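Local coordinates for CCHC-type domain-containing protein (Trypanosoma brucei brucei, PDB 7C43) that probably trims RNA from its 3' end as a metal-dependent exonuclease of the RNase D type, and binds zinc through CCHC knuckles, at residues A[41-46]-A[57-62]; A[70-75]-A[187-192]; A[146-151]-A[195-200]. One frame throughout, in Å; residues are numbered along the deposited sequence.

Contact 1. Residues A[41-46]-A[57-62]. With MN (manganese (II) ion), chain D; MN (manganese (II) ion), chain E; AMP (adenosine monophosphate), chain F.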
loop_
_atom_site.group_PDB
_atom_site.type_symbol
_atom_site.label_atom_id
_atom_site.label_comp_id
_atom_site.label_asym_id
_atom_site.label_seq_id
_atom_site.Cartn_x
_atom_site.Cartn_y
_atom_site.Cartn_z
ATOM N N ASP A 41 -2.381 8.936 -4.274
ATOM C CA ASP A 41 -1.032 9.168 -3.861
ATOM C C ASP A 41 -0.748 10.646 -4.027
ATOM O O ASP A 41 -1.481 11.320 -4.739
ATOM C CB ASP A 41 -0.076 8.339 -4.716
ATOM C CG ASP A 41 1.321 8.235 -4.116
ATOM O OD1 ASP A 41 1.473 8.404 -2.888
ATOM O OD2 ASP A 41 2.252 7.956 -4.888
ATOM N N ILE A 42 0.322 11.125 -3.370
ATOM C CA ILE A 42 0.824 12.504 -3.507
ATOM C C ILE A 42 2.296 12.544 -3.914
ATOM O O ILE A 42 3.093 11.832 -3.345
ATOM C CB ILE A 42 0.650 13.254 -2.173
ATOM C CG1 ILE A 42 -0.837 13.285 -1.788
ATOM C CG2 ILE A 42 1.239 14.647 -2.256
ATOM C CD1 ILE A 42 -1.149 14.035 -0.496
ATOM N N GLU A 43 2.643 13.384 -4.886
ATOM C CA GLU A 43 4.012 13.751 -5.142
ATOM C C GLU A 43 4.148 15.154 -4.622
ATOM O O GLU A 43 3.421 16.033 -5.060
ATOM C CB GLU A 43 4.379 13.830 -6.643
ATOM C CG GLU A 43 4.741 12.581 -7.425
ATOM C CD GLU A 43 5.455 11.492 -6.659
ATOM O OE1 GLU A 43 5.043 10.322 -6.810
ATOM O OE2 GLU A 43 6.407 11.780 -5.910
ATOM N N ALA A 44 5.156 15.368 -3.777
ATOM C CA ALA A 44 5.416 16.646 -3.145
ATOM C C ALA A 44 6.834 17.137 -3.436
ATOM O O ALA A 44 7.707 16.350 -3.811
ATOM C CB ALA A 44 5.227 16.493 -1.653
ATOM N N PHE A 45 7.043 18.436 -3.232
ATOM C CA PHE A 45 8.364 19.051 -3.316
ATOM C C PHE A 45 9.261 18.387 -2.285
ATOM O O PHE A 45 8.875 18.246 -1.145
ATOM C CB PHE A 45 8.317 20.547 -2.954
ATOM C CG PHE A 45 7.776 21.453 -4.017
ATOM C CD1 PHE A 45 7.020 20.982 -5.098
ATOM C CD2 PHE A 45 7.978 22.821 -3.892
ATOM C CE1 PHE A 45 6.512 21.856 -6.054
ATOM C CE2 PHE A 45 7.487 23.697 -4.843
ATOM C CZ PHE A 45 6.742 23.218 -5.921
ATOM N N CYS A 46 10.468 18.030 -2.686
ATOM C CA CYS A 46 11.408 17.396 -1.785
ATOM C C CYS A 46 11.849 18.350 -0.730
ATOM O O CYS A 46 12.093 19.496 -1.008
ATOM C CB CYS A 46 12.609 16.891 -2.555
ATOM S SG CYS A 46 12.172 15.476 -3.565
ATOM N N ILE A 57 2.560 20.292 -2.141
ATOM C CA ILE A 57 1.886 19.341 -2.986
ATOM C C ILE A 57 2.085 19.822 -4.413
ATOM O O ILE A 57 1.930 20.984 -4.713
ATOM C CB ILE A 57 0.372 19.182 -2.623
ATOM C CG1 ILE A 57 0.243 18.332 -1.367
ATOM C CG2 ILE A 57 -0.402 18.488 -3.755
ATOM C CD1 ILE A 57 -1.174 18.196 -0.831
ATOM N N SER A 58 2.504 18.909 -5.273
ATOM C CA SER A 58 2.725 19.206 -6.680
ATOM C C SER A 58 1.663 18.490 -7.488
ATOM O O SER A 58 0.958 19.099 -8.309
ATOM C CB SER A 58 4.148 18.772 -7.069
ATOM O OG SER A 58 4.440 19.014 -8.437
ATOM N N LEU A 59 1.554 17.185 -7.236
ATOM C CA LEU A 59 0.583 16.357 -7.879
ATOM C C LEU A 59 -0.135 15.495 -6.864
ATOM O O LEU A 59 0.447 15.039 -5.876
ATOM C CB LEU A 59 1.240 15.416 -8.884
ATOM C CG LEU A 59 2.182 15.868 -9.992
ATOM C CD1 LEU A 59 2.921 14.631 -10.508
ATOM C CD2 LEU A 59 1.447 16.586 -11.125
ATOM N N VAL A 60 -1.401 15.242 -7.171
ATOM C CA VAL A 60 -2.160 14.179 -6.558
ATOM C C VAL A 60 -2.453 13.249 -7.728
ATOM O O VAL A 60 -2.799 13.730 -8.785
ATOM C CB VAL A 60 -3.465 14.705 -5.928
ATOM C CG1 VAL A 60 -4.337 13.555 -5.430
ATOM C CG2 VAL A 60 -3.141 15.669 -4.786
ATOM N N GLN A 61 -2.287 11.944 -7.519
ATOM C CA GLN A 61 -2.456 10.932 -8.523
ATOM C C GLN A 61 -3.649 10.095 -8.124
ATOM O O GLN A 61 -3.768 9.716 -6.962
ATOM C CB GLN A 61 -1.238 10.015 -8.544
ATOM C CG GLN A 61 0.078 10.690 -8.891
ATOM C CD GLN A 61 0.954 10.982 -7.690
ATOM O OE1 GLN A 61 1.847 10.222 -7.353
ATOM N NE2 GLN A 61 0.714 12.116 -7.059
ATOM N N ALA A 62 -4.512 9.780 -9.084
ATOM C CA ALA A 62 -5.725 9.045 -8.788
ATOM C C ALA A 62 -5.982 8.003 -9.862
ATOM O O ALA A 62 -5.774 8.262 -11.045
ATOM C CB ALA A 62 -6.919 9.985 -8.619
HETATM MN MN MN D . 4.541 8.159 -5.303
HETATM MN MN MN E . 3.134 7.917 -1.626
HETATM P P AMP F . 5.969 8.103 -2.497
HETATM O O1P AMP F . 4.607 8.263 -3.088
HETATM O O2P AMP F . 6.707 7.247 -3.468
HETATM O O3P AMP F . 5.824 7.646 -1.091
HETATM O "O5'" AMP F . 6.648 9.556 -2.465
HETATM C "C5'" AMP F . 6.008 10.657 -1.780
HETATM C "C4'" AMP F . 6.857 11.915 -1.685
HETATM O "O4'" AMP F . 7.856 11.777 -0.638
HETATM C "C3'" AMP F . 7.643 12.387 -2.905
HETATM O "O3'" AMP F . 6.862 13.109 -3.847
HETATM C "C2'" AMP F . 8.692 13.278 -2.252
HETATM O "O2'" AMP F . 8.272 14.564 -1.831
HETATM C "C1'" AMP F . 9.043 12.452 -1.017
HETATM N N9 AMP F . 10.058 11.446 -1.310
HETATM C C8 AMP F . 9.865 10.193 -1.839
HETATM N N7 AMP F . 10.974 9.517 -2.015
HETATM C C5 AMP F . 11.964 10.383 -1.573
HETATM C C6 AMP F . 13.361 10.257 -1.493
HETATM N N6 AMP F . 14.025 9.164 -1.871
HETATM N N1 AMP F . 14.060 11.305 -1.003
HETATM C C2 AMP F . 13.391 12.401 -0.622
HETATM N N3 AMP F . 12.080 12.640 -0.654
HETATM C C4 AMP F . 11.415 11.577 -1.142
HETATM O O HOH W 1 2.900 10.025 -1.219
HETATM O O HOH W 2 2.039 7.497 0.136
#
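E43 and L59 pair in an antiparallel part of the exonuclease sheet, and the side chain of E43 shows how such a strand serves a two-metal site. Its CB lies between AMP O3' and L59 CB. CG, held next to the backbone N (chi1 -82°), packs on L59 CD1 at 4.1 Å. A bend at chi2 then swings the carboxylate toward the metal and the ribose, where OE1 makes a long bond, 2.7 Å, to the manganese ion of chain D and OE2 takes a very short hydrogen bond, 2.5 Å, from O3' of AMP. At E43 the backbone departs from regular pairing: S58 N and L59 N both donate to E43 O, at 3.0 and 3.1 Å, a classic beta bulge that shifts the register by one residue. Two residues earlier D41 bridges the metals, OD2 binding the chain D ion at 2.3 Å and OD1 the chain E ion at 2.1 Å. A44 holds the ribose through N to O3' and O to O2'. On the other face I42 CG2 meets I57 CG1. Helix 182-202 covers the acidic face through A188 and V192, whereas I42 packs against helix 104-112, and strand 70-74 flanks strand 57-64.

Contact 2. Residues A[70-75]-A[187-192]. With MN (manganese (II) ion), chain D; AMP (adenosine monophosphate), chain F.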
loop_
_atom_site.group_PDB
_atom_site.type_symbol
_atom_site.label_atom_id
_atom_site.label_comp_id
_atom_site.label_asym_id
_atom_site.label_seq_id
_atom_site.Cartn_x
_atom_site.Cartn_y
_atom_site.Cartn_z
ATOM N N VAL A 70 -5.076 6.728 -15.187
ATOM C CA VAL A 70 -4.525 7.428 -14.043
ATOM C C VAL A 70 -4.625 8.920 -14.303
ATOM O O VAL A 70 -4.027 9.421 -15.250
ATOM C CB VAL A 70 -3.036 7.097 -13.829
ATOM C CG1 VAL A 70 -2.485 7.857 -12.627
ATOM C CG2 VAL A 70 -2.845 5.597 -13.679
ATOM N N PHE A 71 -5.369 9.614 -13.450
ATOM C CA PHE A 71 -5.360 11.052 -13.406
ATOM C C PHE A 71 -4.178 11.547 -12.604
ATOM O O PHE A 71 -3.930 11.101 -11.464
ATOM C CB PHE A 71 -6.654 11.566 -12.797
ATOM C CG PHE A 71 -7.865 11.187 -13.592
ATOM C CD1 PHE A 71 -7.994 11.599 -14.918
ATOM C CD2 PHE A 71 -8.860 10.398 -13.040
ATOM C CE1 PHE A 71 -9.089 11.253 -15.673
ATOM C CE2 PHE A 71 -9.980 10.065 -13.788
ATOM C CZ PHE A 71 -10.095 10.499 -15.109
ATOM N N LEU A 72 -3.445 12.466 -13.219
ATOM C CA LEU A 72 -2.405 13.220 -12.554
ATOM C C LEU A 72 -2.864 14.668 -12.414
ATOM O O LEU A 72 -2.764 15.465 -13.335
ATOM C CB LEU A 72 -1.096 13.133 -13.328
ATOM C CG LEU A 72 -0.521 11.728 -13.440
ATOM C CD1 LEU A 72 0.609 11.746 -14.453
ATOM C CD2 LEU A 72 -0.038 11.175 -12.100
ATOM N N PHE A 73 -3.369 14.984 -11.229
ATOM C CA PHE A 73 -3.830 16.319 -10.914
ATOM C C PHE A 73 -2.665 17.196 -10.593
ATOM O O PHE A 73 -2.013 16.988 -9.564
ATOM C CB PHE A 73 -4.744 16.274 -9.716
ATOM C CG PHE A 73 -6.005 15.530 -9.972
ATOM C CD1 PHE A 73 -7.059 16.163 -10.582
ATOM C CD2 PHE A 73 -6.138 14.202 -9.598
ATOM C CE1 PHE A 73 -8.240 15.487 -10.819
ATOM C CE2 PHE A 73 -7.320 13.517 -9.837
ATOM C CZ PHE A 73 -8.369 14.162 -10.444
ATOM N N ASP A 74 -2.401 18.146 -11.496
ATOM C CA ASP A 74 -1.403 19.203 -11.312
ATOM C C ASP A 74 -1.987 20.263 -10.373
ATOM O O ASP A 74 -2.609 21.250 -10.802
ATOM C CB ASP A 74 -0.991 19.808 -12.665
ATOM C CG ASP A 74 0.241 20.708 -12.566
ATOM O OD1 ASP A 74 0.598 21.127 -11.437
ATOM O OD2 ASP A 74 0.866 21.003 -13.611
ATOM N N VAL A 75 -1.794 20.014 -9.079
ATOM C CA VAL A 75 -2.293 20.879 -8.044
ATOM C C VAL A 75 -1.528 22.194 -8.114
ATOM O O VAL A 75 -2.120 23.253 -7.986
ATOM C CB VAL A 75 -2.135 20.231 -6.640
ATOM C CG1 VAL A 75 -2.481 21.210 -5.540
ATOM C CG2 VAL A 75 -3.020 19.006 -6.515
ATOM N N TYR A 187 6.702 8.211 -13.712
ATOM C CA TYR A 187 7.121 7.895 -12.340
ATOM C C TYR A 187 5.973 8.123 -11.382
ATOM O O TYR A 187 5.704 7.279 -10.538
ATOM C CB TYR A 187 8.325 8.746 -11.892
ATOM C CG TYR A 187 8.981 8.305 -10.603
ATOM C CD1 TYR A 187 8.372 8.508 -9.350
ATOM C CD2 TYR A 187 10.240 7.705 -10.622
ATOM C CE1 TYR A 187 8.995 8.094 -8.166
ATOM C CE2 TYR A 187 10.874 7.310 -9.451
ATOM C CZ TYR A 187 10.250 7.501 -8.229
ATOM O OH TYR A 187 10.900 7.090 -7.088
ATOM N N ALA A 188 5.308 9.269 -11.514
ATOM C CA ALA A 188 4.191 9.629 -10.651
ATOM C C ALA A 188 3.021 8.678 -10.750
ATOM O O ALA A 188 2.381 8.380 -9.747
ATOM C CB ALA A 188 3.717 11.030 -10.957
ATOM N N ALA A 189 2.756 8.177 -11.944
ATOM C CA ALA A 189 1.625 7.281 -12.147
ATOM C C ALA A 189 1.864 5.880 -11.597
ATOM O O ALA A 189 0.916 5.107 -11.429
ATOM C CB ALA A 189 1.274 7.211 -13.636
ATOM N N GLY A 190 3.121 5.544 -11.329
ATOM C CA GLY A 190 3.488 4.192 -10.943
ATOM C C GLY A 190 2.762 3.669 -9.726
ATOM O O GLY A 190 2.081 2.646 -9.806
ATOM N N ASP A 191 2.853 4.403 -8.619
ATOM C CA ASP A 191 2.323 3.919 -7.335
ATOM C C ASP A 191 0.812 3.628 -7.314
ATOM O O ASP A 191 0.403 2.609 -6.746
ATOM C CB ASP A 191 2.652 4.899 -6.196
ATOM C CG ASP A 191 4.133 4.880 -5.777
ATOM O OD1 ASP A 191 4.871 3.949 -6.182
ATOM O OD2 ASP A 191 4.534 5.810 -5.010
ATOM N N VAL A 192 -0.016 4.502 -7.902
ATOM C CA VAL A 192 -1.476 4.268 -7.862
ATOM C C VAL A 192 -1.932 3.042 -8.636
ATOM O O VAL A 192 -2.862 2.372 -8.222
ATOM C CB VAL A 192 -2.354 5.498 -8.239
ATOM C CG1 VAL A 192 -2.161 6.587 -7.195
ATOM C CG2 VAL A 192 -2.082 6.037 -9.652
HETATM MN MN MN D . 4.541 8.159 -5.303
HETATM P P AMP F . 5.969 8.103 -2.497
HETATM O O1P AMP F . 4.607 8.263 -3.088
HETATM O O2P AMP F . 6.707 7.247 -3.468
HETATM O O3P AMP F . 5.824 7.646 -1.091
HETATM O "O5'" AMP F . 6.648 9.556 -2.465
HETATM C "C5'" AMP F . 6.008 10.657 -1.780
HETATM C "C4'" AMP F . 6.857 11.915 -1.685
HETATM O "O4'" AMP F . 7.856 11.777 -0.638
HETATM C "C3'" AMP F . 7.643 12.387 -2.905
HETATM O "O3'" AMP F . 6.862 13.109 -3.847
HETATM C "C2'" AMP F . 8.692 13.278 -2.252
HETATM O "O2'" AMP F . 8.272 14.564 -1.831
HETATM C "C1'" AMP F . 9.043 12.452 -1.017
HETATM N N9 AMP F . 10.058 11.446 -1.310
HETATM C C8 AMP F . 9.865 10.193 -1.839
HETATM N N7 AMP F . 10.974 9.517 -2.015
HETATM C C5 AMP F . 11.964 10.383 -1.573
HETATM C C6 AMP F . 13.361 10.257 -1.493
HETATM N N6 AMP F . 14.025 9.164 -1.871
HETATM N N1 AMP F . 14.060 11.305 -1.003
HETATM C C2 AMP F . 13.391 12.401 -0.622
HETATM N N3 AMP F . 12.080 12.640 -0.654
HETATM C C4 AMP F . 11.415 11.577 -1.142
#
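V70 and V192 meet because their torsions send one methyl from each into the gap between strand and helix: V70 CG1 is anti to the backbone N (chi1 180°), while V192 puts CG1 beside its backbone N and anti to the carbonyl carbon (chi1 -65°), leaving CG2 between N and the carbonyl carbon. V70 CG1 and V192 CG2 come within 3.5 Å, the shortest approach of the contact. This is helix-on-sheet packing in the RNase H-like fold of the DEDD exonucleases, with helix 182-202 laid across strand 70-74 at 127° between their directions and 9.0 Å between the axes of the short segments.

A second pairing lies further along the strand. L72 leaves the backbone beside its N, and the branch ending in CD2 reaches the helix, touching A188 CB at 3.9 Å and A189 CB at a longer 4.4 Å. A189 CB is thus shared, since V70 CG1 also rests on it at 3.9 Å. Alanines at these two positions place short methyls against the longer side chains of the strand. The whole interface is apolar and buried, and the helix passes over the neighbouring strand as well, where A188 touches L59 and V192 touches C63.

D191, one residue before V192, leaves the helix toward the nucleotide site, not toward the strand; the packing of its neighbours on the sheet probably helps to place it. D41 joins it as a ligand of the same metal: D191 OD2 binds the manganese ion of chain D at 2.4 Å, and that ion also holds O1P of AMP.

Contact 3. Residues A[146-151]-A[195-200]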
loop_
_atom_site.group_PDB
_atom_site.type_symbol
_atom_site.label_atom_id
_atom_site.label_comp_id
_atom_site.label_asym_id
_atom_site.label_seq_id
_atom_site.Cartn_x
_atom_site.Cartn_y
_atom_site.Cartn_z
ATOM N N TYR A 146 8.326 -5.341 -1.768
ATOM C CA TYR A 146 8.192 -6.580 -0.995
ATOM C C TYR A 146 6.731 -7.065 -0.974
ATOM O O TYR A 146 6.451 -8.230 -1.222
ATOM C CB TYR A 146 8.722 -6.370 0.428
ATOM C CG TYR A 146 8.771 -7.619 1.246
ATOM C CD1 TYR A 146 7.649 -8.064 1.942
ATOM C CD2 TYR A 146 9.944 -8.372 1.331
ATOM C CE1 TYR A 146 7.689 -9.227 2.713
ATOM C CE2 TYR A 146 9.995 -9.542 2.092
ATOM C CZ TYR A 146 8.868 -9.958 2.786
ATOM O OH TYR A 146 8.918 -11.100 3.524
ATOM N N VAL A 147 5.814 -6.144 -0.720
ATOM C CA VAL A 147 4.397 -6.454 -0.668
ATOM C C VAL A 147 3.861 -6.963 -2.010
ATOM O O VAL A 147 3.154 -7.977 -2.038
ATOM C CB VAL A 147 3.562 -5.240 -0.187
ATOM C CG1 VAL A 147 2.060 -5.513 -0.318
ATOM C CG2 VAL A 147 3.926 -4.922 1.252
ATOM N N LEU A 148 4.166 -6.268 -3.098
ATOM C CA LEU A 148 3.735 -6.744 -4.422
ATOM C C LEU A 148 4.214 -8.169 -4.765
ATOM O O LEU A 148 3.450 -8.989 -5.310
ATOM C CB LEU A 148 4.182 -5.794 -5.513
ATOM C CG LEU A 148 3.253 -4.608 -5.688
ATOM C CD1 LEU A 148 3.955 -3.552 -6.519
ATOM C CD2 LEU A 148 1.939 -5.021 -6.349
ATOM N N LYS A 149 5.478 -8.439 -4.437
ATOM C CA LYS A 149 6.086 -9.756 -4.602
ATOM C C LYS A 149 5.369 -10.820 -3.766
ATOM O O LYS A 149 4.904 -11.821 -4.318
ATOM C CB LYS A 149 7.579 -9.706 -4.230
ATOM C CG LYS A 149 8.410 -10.883 -4.728
ATOM C CD LYS A 149 8.663 -10.822 -6.240
ATOM C CE LYS A 149 9.005 -12.188 -6.822
ATOM N NZ LYS A 149 7.840 -13.124 -6.838
ATOM N N SER A 150 5.272 -10.587 -2.450
ATOM C CA SER A 150 4.672 -11.547 -1.511
ATOM C C SER A 150 3.195 -11.821 -1.774
ATOM O O SER A 150 2.754 -12.949 -1.657
ATOM C CB SER A 150 4.861 -11.088 -0.053
ATOM O OG SER A 150 3.964 -11.760 0.822
ATOM N N VAL A 151 2.440 -10.790 -2.127
ATOM C CA VAL A 151 0.990 -10.913 -2.352
ATOM C C VAL A 151 0.607 -11.286 -3.795
ATOM O O VAL A 151 -0.289 -12.113 -3.994
ATOM C CB VAL A 151 0.272 -9.596 -1.986
ATOM C CG1 VAL A 151 -1.210 -9.656 -2.353
ATOM C CG2 VAL A 151 0.467 -9.300 -0.501
ATOM N N ILE A 195 -1.072 0.316 -6.324
ATOM C CA ILE A 195 -2.057 0.330 -5.228
ATOM C C ILE A 195 -3.361 -0.306 -5.658
ATOM O O ILE A 195 -3.890 -1.130 -4.930
ATOM C CB ILE A 195 -2.301 1.761 -4.704
ATOM C CG1 ILE A 195 -1.081 2.238 -3.933
ATOM C CG2 ILE A 195 -3.537 1.841 -3.811
ATOM C CD1 ILE A 195 -0.966 3.751 -3.839
ATOM N N LEU A 196 -3.904 0.077 -6.811
ATOM C CA LEU A 196 -5.214 -0.480 -7.238
ATOM C C LEU A 196 -5.095 -1.941 -7.633
ATOM O O LEU A 196 -5.989 -2.740 -7.353
ATOM C CB LEU A 196 -5.808 0.288 -8.402
ATOM C CG LEU A 196 -7.230 -0.082 -8.804
ATOM C CD1 LEU A 196 -8.260 0.356 -7.776
ATOM C CD2 LEU A 196 -7.528 0.553 -10.153
ATOM N N LEU A 197 -4.002 -2.287 -8.302
ATOM C CA LEU A 197 -3.689 -3.695 -8.525
ATOM C C LEU A 197 -3.714 -4.461 -7.195
ATOM O O LEU A 197 -4.455 -5.429 -7.041
ATOM C CB LEU A 197 -2.329 -3.868 -9.204
ATOM C CG LEU A 197 -1.873 -5.331 -9.326
ATOM C CD1 LEU A 197 -2.942 -6.175 -10.022
ATOM C CD2 LEU A 197 -0.531 -5.424 -10.038
ATOM N N LEU A 198 -2.934 -4.002 -6.226
ATOM C CA LEU A 198 -2.822 -4.708 -4.948
ATOM C C LEU A 198 -4.157 -4.904 -4.212
ATOM O O LEU A 198 -4.322 -5.876 -3.480
ATOM C CB LEU A 198 -1.822 -3.976 -4.057
ATOM C CG LEU A 198 -1.305 -4.692 -2.825
ATOM C CD1 LEU A 198 -0.462 -5.892 -3.221
ATOM C CD2 LEU A 198 -0.483 -3.706 -2.012
ATOM N N SER A 199 -5.115 -3.998 -4.412
ATOM C CA SER A 199 -6.400 -4.099 -3.726
ATOM C C SER A 199 -7.282 -5.209 -4.257
ATOM O O SER A 199 -8.188 -5.648 -3.562
ATOM C CB SER A 199 -7.178 -2.780 -3.763
ATOM O OG SER A 199 -7.941 -2.643 -4.947
ATOM N N ASN A 200 -7.052 -5.634 -5.492
ATOM C CA ASN A 200 -7.721 -6.826 -6.017
ATOM C C ASN A 200 -7.313 -8.128 -5.338
ATOM O O ASN A 200 -8.093 -9.047 -5.290
ATOM C CB ASN A 200 -7.500 -6.933 -7.517
ATOM C CG ASN A 200 -8.171 -5.816 -8.249
ATOM O OD1 ASN A 200 -9.338 -5.548 -8.030
ATOM N ND2 ASN A 200 -7.435 -5.138 -9.090
#
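L198 has the most surface buried here, and both its methyls meet V147, while CD1 also reaches V151 and L148. The setting is a helix-helix pair in the exonuclease domain: helix 144-152 runs beside helix 182-202 with 31° between their directions and 10.8 Å between the axes of the short segments. Such a wide spacing is bridged by branched aliphatic side chains, and the nearest CA atoms, those of L148 and L198, remain 6.9 Å apart.

With CG anti to its backbone N (chi1 -166°), L198 extends from its helix toward V147 and V151, which lie one turn apart. CD2 touches V147 CG1 at 3.5 Å, the closest approach between the segments. CD1 reaches V151 CG1 at 3.9 Å and also lies against V147 CG1. Both valines meet the leucine at roughly a right angle, so that its fork is applied across their branches rather than alongside them.

L148, second in buried surface, comes in from another direction. Its CB does not point straight at the partner helix, but the end of the chain turns inward and brings CD2 to L198 CD1 at a slant. The same CD2 reaches L197 CD2 more loosely, and L148 also touches H194, a residue that binds zinc in a structure of this protein. Beyond the pair, F128 of helix 124-136 packs on V147 and V151, extending the apolar core. Three of the methyl contacts fall on L198 CD1: V147 CG1, V151 CG1 and, at 4.0 Å, L148 CD2.

Contacts 1 and 2 bring together parts of the metal and nucleotide site from distant places in the sequence, whereas contact 3 is helix packing away from it. The centres of the first two lie about 8 Å apart, and strands 57-64 and 70-74 are neighbours in the mixed sheet, joined by probable backbone hydrogen bonds. Both reach the chain D manganese ion and AMP, one bringing D41 and E43, the other D191. Contact 3 lies about 18 Å from contact 2 between centres and about 21 Å from contact 1, yet shares helix 182-202 with contact 2. Along the chain contact 1 closes first, whereas contacts 2 and 3 alternate their segments, so this helix links sheet and helical side.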